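Local coordinates for FAD:protein FMN transferase (Pseudomonas stutzeri ATCC 14405 = CCUG 16156, PDB 5MGY) that probably transfers FMN from FAD to a threonine of a target protein, releasing AMP, with the help of a magnesium ion, at residues Q177-E182 with E186-G191. Residues are numbered along the deposited sequence; the frame is centred on the assembly and turned at random.
Sequences QSYLVE and ELKAEG
Glu186 starts the return strand with its O facing CA of Glu182, while its carboxylate turns off to Ser225, close to Asp271 of the magnesium site. Next, Leu187 lays its CB against CB of Glu182, 3.7 Å away, and sends CD1 to within 3.9 Å of CD1 of Leu180. Lys188 and Val181 exchange two backbone hydrogen bonds, Val181 N to Lys188 O being nearly straight (171°). The methyl of Ala189 sits beside CD1 of Leu180. At Glu190 a second backbone pair joins Tyr179, and here the side chains run alongside each other. With CG between its backbone N and carbonyl carbon (chi1 57°), the Tyr179 ring leans over Glu190: one face covers Glu190 N, CZ lies 3.4 Å from Glu190 CB, and OH gives a weak bond to OE2, which also salt-bridges Lys172. Replacing the tyrosine by an alanine would probably strip the ring from Glu190 N and CB and cost OE2 its phenol partner, leaving the carboxylate less firmly held. Beyond Glu190, Gly191 lies beside Ser178, their CA atoms 4.2 Å apart. The whole is an antiparallel beta hairpin, two inner strands of the ApbE sheet between strands 21-28 and 222-227, its Tyr179 and Lys188 face packed on helix 159-173.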
ATOM      1  N   GLN A 177      -6.090 -22.406   6.792  1.00 42.95           N
ATOM      2  CA  GLN A 177      -5.074 -22.706   5.804  1.00 46.22           C
ATOM      3  C   GLN A 177      -5.315 -22.032   4.479  1.00 42.89           C
ATOM      4  O   GLN A 177      -4.366 -21.690   3.804  1.00 39.95           O
ATOM      5  CB  GLN A 177      -4.957 -24.217   5.598  1.00 48.44           C
ATOM      6  CG  GLN A 177      -4.031 -24.866   6.606  1.00 54.31           C
ATOM      7  CD  GLN A 177      -4.031 -26.386   6.457  1.00 63.14           C
ATOM      8  OE1 GLN A 177      -3.025 -27.023   6.080  1.00 70.99           O
ATOM      9  NE2 GLN A 177      -5.173 -26.982   6.749  1.00 65.49           N
ATOM     10  N   SER A 178      -6.575 -21.863   4.113  1.00 40.10           N
ATOM     11  CA  SER A 178      -6.898 -21.342   2.833  1.00 38.43           C
ATOM     12  C   SER A 178      -7.787 -20.127   3.028  1.00 39.80           C
ATOM     13  O   SER A 178      -8.757 -20.193   3.775  1.00 39.00           O
ATOM     14  CB  SER A 178      -7.546 -22.424   2.030  1.00 35.93           C
ATOM     15  OG  SER A 178      -8.047 -21.839   0.882  1.00 39.18           O
ATOM     16  N   TYR A 179      -7.454 -19.027   2.349  1.00 42.56           N
ATOM     17  CA  TYR A 179      -8.070 -17.697   2.610  1.00 44.47           C
ATOM     18  C   TYR A 179      -7.770 -16.678   1.476  1.00 46.77           C
ATOM     19  O   TYR A 179      -6.801 -16.849   0.721  1.00 50.02           O
ATOM     20  CB  TYR A 179      -7.563 -17.135   3.951  1.00 42.97           C
ATOM     21  CG  TYR A 179      -6.095 -17.050   3.969  1.00 43.02           C
ATOM     22  CD1 TYR A 179      -5.464 -16.010   3.341  1.00 45.67           C
ATOM     23  CD2 TYR A 179      -5.311 -18.039   4.572  1.00 46.09           C
ATOM     24  CE1 TYR A 179      -4.072 -15.931   3.277  1.00 50.04           C
ATOM     25  CE2 TYR A 179      -3.905 -17.971   4.536  1.00 48.25           C
ATOM     26  CZ  TYR A 179      -3.280 -16.901   3.870  1.00 50.87           C
ATOM     27  OH  TYR A 179      -1.882 -16.757   3.759  1.00 56.56           O
ATOM     28  N   LEU A 180      -8.589 -15.640   1.368  1.00 46.13           N
ATOM     29  CA  LEU A 180      -8.328 -14.489   0.500  1.00 45.78           C
ATOM     30  C   LEU A 180      -8.725 -13.313   1.331  1.00 41.38           C
ATOM     31  O   LEU A 180      -9.894 -13.206   1.642  1.00 40.14           O
ATOM     32  CB  LEU A 180      -9.214 -14.507  -0.771  1.00 49.75           C
ATOM     33  CG  LEU A 180      -9.423 -13.177  -1.564  1.00 48.38           C
ATOM     34  CD1 LEU A 180      -8.116 -12.693  -2.112  1.00 49.66           C
ATOM     35  CD2 LEU A 180     -10.350 -13.336  -2.746  1.00 47.87           C
ATOM     36  N   VAL A 181      -7.781 -12.445   1.669  1.00 36.93           N
ATOM     37  CA  VAL A 181      -8.046 -11.306   2.553  1.00 37.53           C
ATOM     38  C   VAL A 181      -7.875 -10.031   1.750  1.00 40.60           C
ATOM     39  O   VAL A 181      -6.810  -9.828   1.248  1.00 41.30           O
ATOM     40  CB  VAL A 181      -7.004 -11.291   3.657  1.00 35.58           C
ATOM     41  CG1 VAL A 181      -7.207 -10.185   4.603  1.00 35.95           C
ATOM     42  CG2 VAL A 181      -7.159 -12.453   4.533  1.00 35.02           C
ATOM     43  N   GLU A 182      -8.870  -9.155   1.646  1.00 43.21           N
ATOM     44  CA  GLU A 182      -8.690  -7.906   0.915  1.00 45.78           C
ATOM     45  C   GLU A 182      -9.009  -6.689   1.789  1.00 43.68           C
ATOM     46  O   GLU A 182     -10.105  -6.605   2.312  1.00 43.26           O
ATOM     47  CB  GLU A 182      -9.526  -7.935  -0.365  1.00 52.96           C
ATOM     48  CG  GLU A 182      -9.738  -6.574  -1.081  1.00 59.93           C
ATOM     49  CD  GLU A 182     -11.068  -5.856  -0.702  1.00 71.69           C
ATOM     50  OE1 GLU A 182     -11.135  -4.640  -0.495  1.00 80.75           O
ATOM     51  OE2 GLU A 182     -12.124  -6.473  -0.572  1.00 75.43           O
ATOM     52  N   GLU A 186      -5.645  -3.706  -1.432  1.00 43.22           N
ATOM     53  CA  GLU A 186      -4.535  -4.638  -1.187  1.00 40.31           C
ATOM     54  C   GLU A 186      -5.105  -5.992  -0.779  1.00 37.91           C
ATOM     55  O   GLU A 186      -6.085  -6.065  -0.065  1.00 35.83           O
ATOM     56  CB  GLU A 186      -3.589  -4.135  -0.061  1.00 39.02           C
ATOM     57  CG  GLU A 186      -2.577  -3.108  -0.514  1.00 39.07           C
ATOM     58  CD  GLU A 186      -3.197  -1.849  -1.057  1.00 41.23           C
ATOM     59  OE1 GLU A 186      -4.283  -1.486  -0.554  1.00 47.63           O
ATOM     60  OE2 GLU A 186      -2.607  -1.212  -1.980  1.00 44.66           O
ATOM     61  N   LEU A 187      -4.471  -7.062  -1.232  1.00 38.88           N
ATOM     62  CA  LEU A 187      -4.893  -8.378  -0.877  1.00 37.84           C
ATOM     63  C   LEU A 187      -3.851  -9.431  -1.020  1.00 35.45           C
ATOM     64  O   LEU A 187      -2.837  -9.258  -1.678  1.00 32.74           O
ATOM     65  CB  LEU A 187      -6.124  -8.770  -1.660  1.00 43.54           C
ATOM     66  CG  LEU A 187      -6.143  -8.954  -3.172  1.00 49.94           C
ATOM     67  CD1 LEU A 187      -5.474 -10.257  -3.626  1.00 51.69           C
ATOM     68  CD2 LEU A 187      -7.609  -8.941  -3.649  1.00 51.24           C
ATOM     69  N   LYS A 188      -4.146 -10.557  -0.382  1.00 33.92           N
ATOM     70  CA  LYS A 188      -3.332 -11.744  -0.480  1.00 32.27           C
ATOM     71  C   LYS A 188      -4.197 -13.011  -0.308  1.00 35.15           C
ATOM     72  O   LYS A 188      -5.190 -13.030   0.408  1.00 35.57           O
ATOM     73  CB  LYS A 188      -2.210 -11.655   0.529  1.00 29.86           C
ATOM     74  CG  LYS A 188      -1.306 -12.852   0.552  1.00 28.63           C
ATOM     75  CD  LYS A 188      -0.081 -12.663   1.441  1.00 27.91           C
ATOM     76  CE  LYS A 188       0.684 -13.988   1.480  1.00 27.78           C
ATOM     77  NZ  LYS A 188       1.808 -14.159   2.407  1.00 26.43           N
ATOM     78  N   ALA A 189      -3.816 -14.070  -0.987  1.00 37.75           N
ATOM     79  CA  ALA A 189      -4.508 -15.303  -0.829  1.00 41.70           C
ATOM     80  C   ALA A 189      -3.548 -16.453  -0.791  1.00 41.94           C
ATOM     81  O   ALA A 189      -2.436 -16.365  -1.320  1.00 38.59           O
ATOM     82  CB  ALA A 189      -5.505 -15.487  -1.972  1.00 46.75           C
ATOM     83  N   GLU A 190      -4.028 -17.548  -0.197  1.00 44.62           N
ATOM     84  CA  GLU A 190      -3.251 -18.791  -0.073  1.00 45.65           C
ATOM     85  C   GLU A 190      -4.143 -20.004   0.007  1.00 45.89           C
ATOM     86  O   GLU A 190      -5.322 -19.888   0.265  1.00 47.51           O
ATOM     87  CB  GLU A 190      -2.401 -18.725   1.161  1.00 46.31           C
ATOM     88  CG  GLU A 190      -1.354 -19.792   1.257  1.00 46.62           C
ATOM     89  CD  GLU A 190      -0.162 -19.342   2.036  1.00 50.13           C
ATOM     90  OE1 GLU A 190       0.752 -20.167   2.132  1.00 55.35           O
ATOM     91  OE2 GLU A 190      -0.130 -18.187   2.567  1.00 55.73           O
ATOM     92  N   GLY A 191      -3.573 -21.163  -0.276  1.00 47.76           N
ATOM     93  CA  GLY A 191      -4.319 -22.389  -0.335  1.00 48.77           C
ATOM     94  C   GLY A 191      -5.205 -22.497  -1.553  1.00 49.51           C
ATOM     95  O   GLY A 191      -5.047 -21.762  -2.537  1.00 42.17           O
TER